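Local coordinates for D-alanyl-D-alanine carboxypeptidase (PDB 5TR7), which probably removes the terminal D-alanine from peptidoglycan precursor peptides as a penicillin-binding serine carboxypeptidase of the S11 family, at residues A[36-41]-A[96-101]; A[88-93]-A[100-105]. All coordinates share one frame; numbering follows the deposited sequence.

Contact 1: residues A[36-41]-A[96-101]; sequences LTKMMT and IQSGND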
# COMPACT_ATOMS: atom_id res chain seq x y z
N LEU A 36 -3.31 3.64 -2.08
CA LEU A 36 -1.98 3.03 -2.20
C LEU A 36 -1.01 3.90 -1.39
O LEU A 36 0.08 3.43 -1.03
CB LEU A 36 -1.53 2.90 -3.66
CG LEU A 36 -2.37 1.99 -4.49
CD1 LEU A 36 -1.78 2.10 -5.87
CD2 LEU A 36 -2.37 0.53 -3.98
N THR A 37 -1.43 5.13 -1.09
CA THR A 37 -0.66 6.02 -0.21
C THR A 37 -0.36 5.33 1.14
O THR A 37 0.64 5.62 1.80
CB THR A 37 -1.50 7.30 0.07
OG1 THR A 37 -1.68 8.01 -1.15
CG2 THR A 37 -0.83 8.22 1.06
N LYS A 38 -1.20 4.37 1.51
CA LYS A 38 -1.03 3.64 2.77
C LYS A 38 0.22 2.83 2.79
O LYS A 38 0.77 2.53 3.87
CB LYS A 38 -2.23 2.82 3.12
CG LYS A 38 -3.49 3.69 3.32
CD LYS A 38 -4.72 2.89 3.77
CE LYS A 38 -5.92 3.79 4.04
NZ LYS A 38 -6.55 4.29 2.81
N MET A 39 0.73 2.47 1.61
CA MET A 39 2.03 1.79 1.58
C MET A 39 3.12 2.70 2.12
O MET A 39 4.06 2.24 2.83
CB MET A 39 2.40 1.37 0.16
CG MET A 39 1.54 0.21 -0.40
SD MET A 39 2.21 -0.41 -1.91
CE MET A 39 2.26 0.91 -3.05
N MET A 40 3.01 4.00 1.82
CA MET A 40 4.08 4.92 2.28
C MET A 40 3.93 5.09 3.79
O MET A 40 4.89 5.15 4.53
CB MET A 40 4.08 6.26 1.54
CG MET A 40 5.17 7.21 2.13
SD MET A 40 6.89 6.57 2.02
CE MET A 40 6.89 6.87 0.23
N THR A 41 2.69 5.14 4.25
CA THR A 41 2.42 5.30 5.68
C THR A 41 2.98 4.12 6.46
O THR A 41 3.68 4.28 7.48
CB THR A 41 0.92 5.47 5.91
OG1 THR A 41 0.51 6.72 5.34
CG2 THR A 41 0.56 5.45 7.38
N ILE A 96 -4.39 -4.25 6.38
CA ILE A 96 -5.37 -5.22 5.99
C ILE A 96 -6.73 -4.61 5.68
O ILE A 96 -7.37 -5.00 4.72
CB ILE A 96 -5.50 -6.27 7.10
CG1 ILE A 96 -4.09 -6.86 7.40
CG2 ILE A 96 -6.49 -7.38 6.69
CD1 ILE A 96 -4.01 -7.80 8.61
N GLN A 97 -7.17 -3.72 6.53
CA GLN A 97 -8.49 -3.14 6.41
C GLN A 97 -8.47 -1.85 5.63
O GLN A 97 -9.51 -1.34 5.29
CB GLN A 97 -9.08 -2.84 7.79
CG GLN A 97 -9.04 -3.99 8.80
CD GLN A 97 -9.74 -3.68 10.08
OE1 GLN A 97 -9.65 -2.56 10.58
NE2 GLN A 97 -10.43 -4.69 10.66
N SER A 98 -7.29 -1.26 5.41
CA SER A 98 -7.20 -0.01 4.64
C SER A 98 -7.97 1.08 5.39
O SER A 98 -8.63 1.93 4.80
CB SER A 98 -7.79 -0.26 3.21
OG SER A 98 -7.24 0.67 2.32
N GLY A 99 -7.87 1.08 6.71
CA GLY A 99 -8.64 2.05 7.50
C GLY A 99 -8.02 3.44 7.57
O GLY A 99 -6.91 3.60 8.03
N ASN A 100 -8.71 4.44 7.05
CA ASN A 100 -8.22 5.80 7.07
C ASN A 100 -8.04 6.38 8.47
O ASN A 100 -7.15 7.21 8.70
CB ASN A 100 -9.17 6.72 6.32
CG ASN A 100 -9.25 6.45 4.85
OD1 ASN A 100 -8.39 5.84 4.27
ND2 ASN A 100 -10.31 6.91 4.26
N ASP A 101 -8.98 6.00 9.37
CA ASP A 101 -8.94 6.42 10.77
C ASP A 101 -7.62 5.97 11.43
O ASP A 101 -6.88 6.79 12.06
CB ASP A 101 -10.21 5.99 11.54
CG ASP A 101 -10.54 4.44 11.43
OD1 ASP A 101 -9.93 3.76 10.57
OD2 ASP A 101 -11.42 3.93 12.21
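Lys38 NZ is gripped by three oxygens: Asn100 OD1 across the contact at 2.8 Å, Ser35 OG, three residues earlier, and the carbonyl oxygen of His139. The bond to Asn100 runs almost in line with the amide C=O, at 175° measured at OD1. The lysine chain is extended as far as CE and bends only at its last torsion (chi4 75°), which swings NZ up to the amide; the two side chains meet nearly at a right angle. On the way, Lys38 CD lies 3.7 Å from Ser98 OG and CE 3.4 Å from Ser98 O, so the aliphatic part of the lysine passes alongside the serine. The Ser98 hydroxyl hydrogen-bonds to Lys201 NZ. This matches the arrangement of the penicillin-binding protein and beta-lactamase superfamily, with an SxxK motif (Ser35, Lys38) beside an SxN motif (Ser98, Asn100). Ser35 is the predicted acylated nucleophile, Lys38 the predicted proton acceptor and Ser98 a further predicted active-site residue. The site lies between the start of helix 37-50 and the turn leading into helix 100-111, with Lys201 on edge strand 196-205 beside both.

Contact 2: residues A[88-93]-A[100-105]; sequences SDLNRG and NDACVA
Leu90 spreads its two methyls over the small residues of the facing helix, CD2 against Ala102 CB and CD1 against Ala105 CB, each at 3.9 Å. With CG anti to its own carbonyl carbon (chi1 -75°), the isobutyl group spans the one-turn spacing of the two alanines. Ala102 also packs on backbone: its CB lies 3.6 Å from Leu90 O and 4.4 Å from Gly93 C. Gly93, one turn after Leu90, presents bare main chain to this methyl. Small residues thus bring the backbones close, with Leu90 CA and Ala102 CA 5.3 Å apart and the segment axes 8.4 Å apart at a crossing angle of -133°. The pair is a helical hairpin in the mainly helical part of the carboxypeptidase domain, and the turn joining helix 87-95 to helix 100-111 carries Ser98, a predicted active-site residue. Methyls and main chain meet here by van der Waals packing, although polar groups fix the second helix at its first turn. There Asp101 OD1 accepts a bond from Ala102 N at 2.9 Å, met from above the carboxylate plane, 47° out of it, and also one from Met77 N, while OD2 takes Phe78 N and Val79 N.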
# COMPACT_ATOMS: atom_id res chain seq x y z
N SER A 88 0.32 -2.42 17.05
CA SER A 88 0.14 -3.55 16.12
C SER A 88 -1.25 -3.64 15.52
O SER A 88 -1.38 -3.93 14.37
CB SER A 88 0.52 -4.89 16.74
OG SER A 88 -0.32 -5.18 17.79
N ASP A 89 -2.26 -3.27 16.28
CA ASP A 89 -3.62 -3.33 15.86
C ASP A 89 -3.91 -2.21 14.87
O ASP A 89 -4.55 -2.44 13.83
CB ASP A 89 -4.54 -3.29 17.07
CG ASP A 89 -4.48 -4.54 17.89
OD1 ASP A 89 -4.57 -5.63 17.26
OD2 ASP A 89 -4.46 -4.43 19.15
N LEU A 90 -3.45 -1.00 15.16
CA LEU A 90 -3.65 0.08 14.21
C LEU A 90 -2.97 -0.24 12.85
O LEU A 90 -3.49 0.08 11.76
CB LEU A 90 -3.10 1.41 14.76
CG LEU A 90 -3.97 2.08 15.84
CD1 LEU A 90 -3.24 3.32 16.38
CD2 LEU A 90 -5.37 2.47 15.35
N ASN A 91 -1.76 -0.81 12.93
CA ASN A 91 -1.02 -1.23 11.75
C ASN A 91 -1.78 -2.15 10.84
O ASN A 91 -1.82 -1.96 9.65
CB ASN A 91 0.22 -1.93 12.21
CG ASN A 91 1.37 -1.15 11.98
OD1 ASN A 91 1.88 -0.45 12.86
ND2 ASN A 91 1.79 -1.17 10.74
N ARG A 92 -2.34 -3.18 11.44
CA ARG A 92 -3.21 -4.10 10.69
C ARG A 92 -4.44 -3.41 10.18
O ARG A 92 -4.91 -3.70 9.10
CB ARG A 92 -3.57 -5.31 11.52
CG ARG A 92 -2.36 -6.14 11.76
CD ARG A 92 -2.59 -7.35 12.63
NE ARG A 92 -1.43 -8.21 12.44
CZ ARG A 92 -0.21 -7.94 12.92
NH1 ARG A 92 0.03 -6.87 13.68
NH2 ARG A 92 0.78 -8.78 12.66
N GLY A 93 -4.97 -2.47 10.93
CA GLY A 93 -6.13 -1.73 10.38
C GLY A 93 -5.77 -0.97 9.12
O GLY A 93 -6.54 -0.87 8.13
N ASN A 100 -8.71 4.44 7.05
CA ASN A 100 -8.22 5.80 7.07
C ASN A 100 -8.04 6.38 8.47
O ASN A 100 -7.15 7.21 8.70
CB ASN A 100 -9.17 6.72 6.32
CG ASN A 100 -9.25 6.45 4.85
OD1 ASN A 100 -8.39 5.84 4.27
ND2 ASN A 100 -10.31 6.91 4.26
N ASP A 101 -8.98 6.00 9.37
CA ASP A 101 -8.94 6.42 10.77
C ASP A 101 -7.62 5.97 11.43
O ASP A 101 -6.88 6.79 12.06
CB ASP A 101 -10.21 5.99 11.54
CG ASP A 101 -10.54 4.44 11.43
OD1 ASP A 101 -9.93 3.76 10.57
OD2 ASP A 101 -11.42 3.93 12.21
N ALA A 102 -7.27 4.71 11.21
CA ALA A 102 -6.04 4.16 11.79
C ALA A 102 -4.79 4.87 11.23
O ALA A 102 -3.78 4.95 11.92
CB ALA A 102 -5.93 2.68 11.52
N CYS A 103 -4.87 5.32 9.97
CA CYS A 103 -3.74 6.05 9.35
C CYS A 103 -3.46 7.32 10.10
O CYS A 103 -2.31 7.58 10.48
CB CYS A 103 -4.00 6.41 7.89
SG CYS A 103 -3.94 5.01 6.77
N VAL A 104 -4.51 8.06 10.37
CA VAL A 104 -4.33 9.32 11.08
C VAL A 104 -3.85 9.11 12.50
O VAL A 104 -3.02 9.89 12.97
CB VAL A 104 -5.59 10.17 11.07
CG1 VAL A 104 -5.38 11.45 11.88
CG2 VAL A 104 -5.97 10.51 9.64
N ALA A 105 -4.35 8.07 13.17
CA ALA A 105 -3.91 7.81 14.54
C ALA A 105 -2.44 7.46 14.61
O ALA A 105 -1.73 7.94 15.53
CB ALA A 105 -4.73 6.73 15.20

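The two contacts lie about 8 Å apart, centre to centre, and share Asn100 and Asp101 at the start of helix 100-111. Along the chain, 36-41 comes first, then 88-93, then the turn and helix that supply the second segment of both. Contact 2 packs the hairpin of helices 87-95 and 100-111 together; contact 1 joins its turn to helix 37-50. They touch directly: Gly99 N is 2.8 Å from Gly93 O, a probable hydrogen bond, and Lys38 CE packs 3.6 Å from Cys103 SG. The turn bearing Ser98 and Asn100 is thus tied back to helix 87-95 as well as to the lysine of the predicted catalytic site.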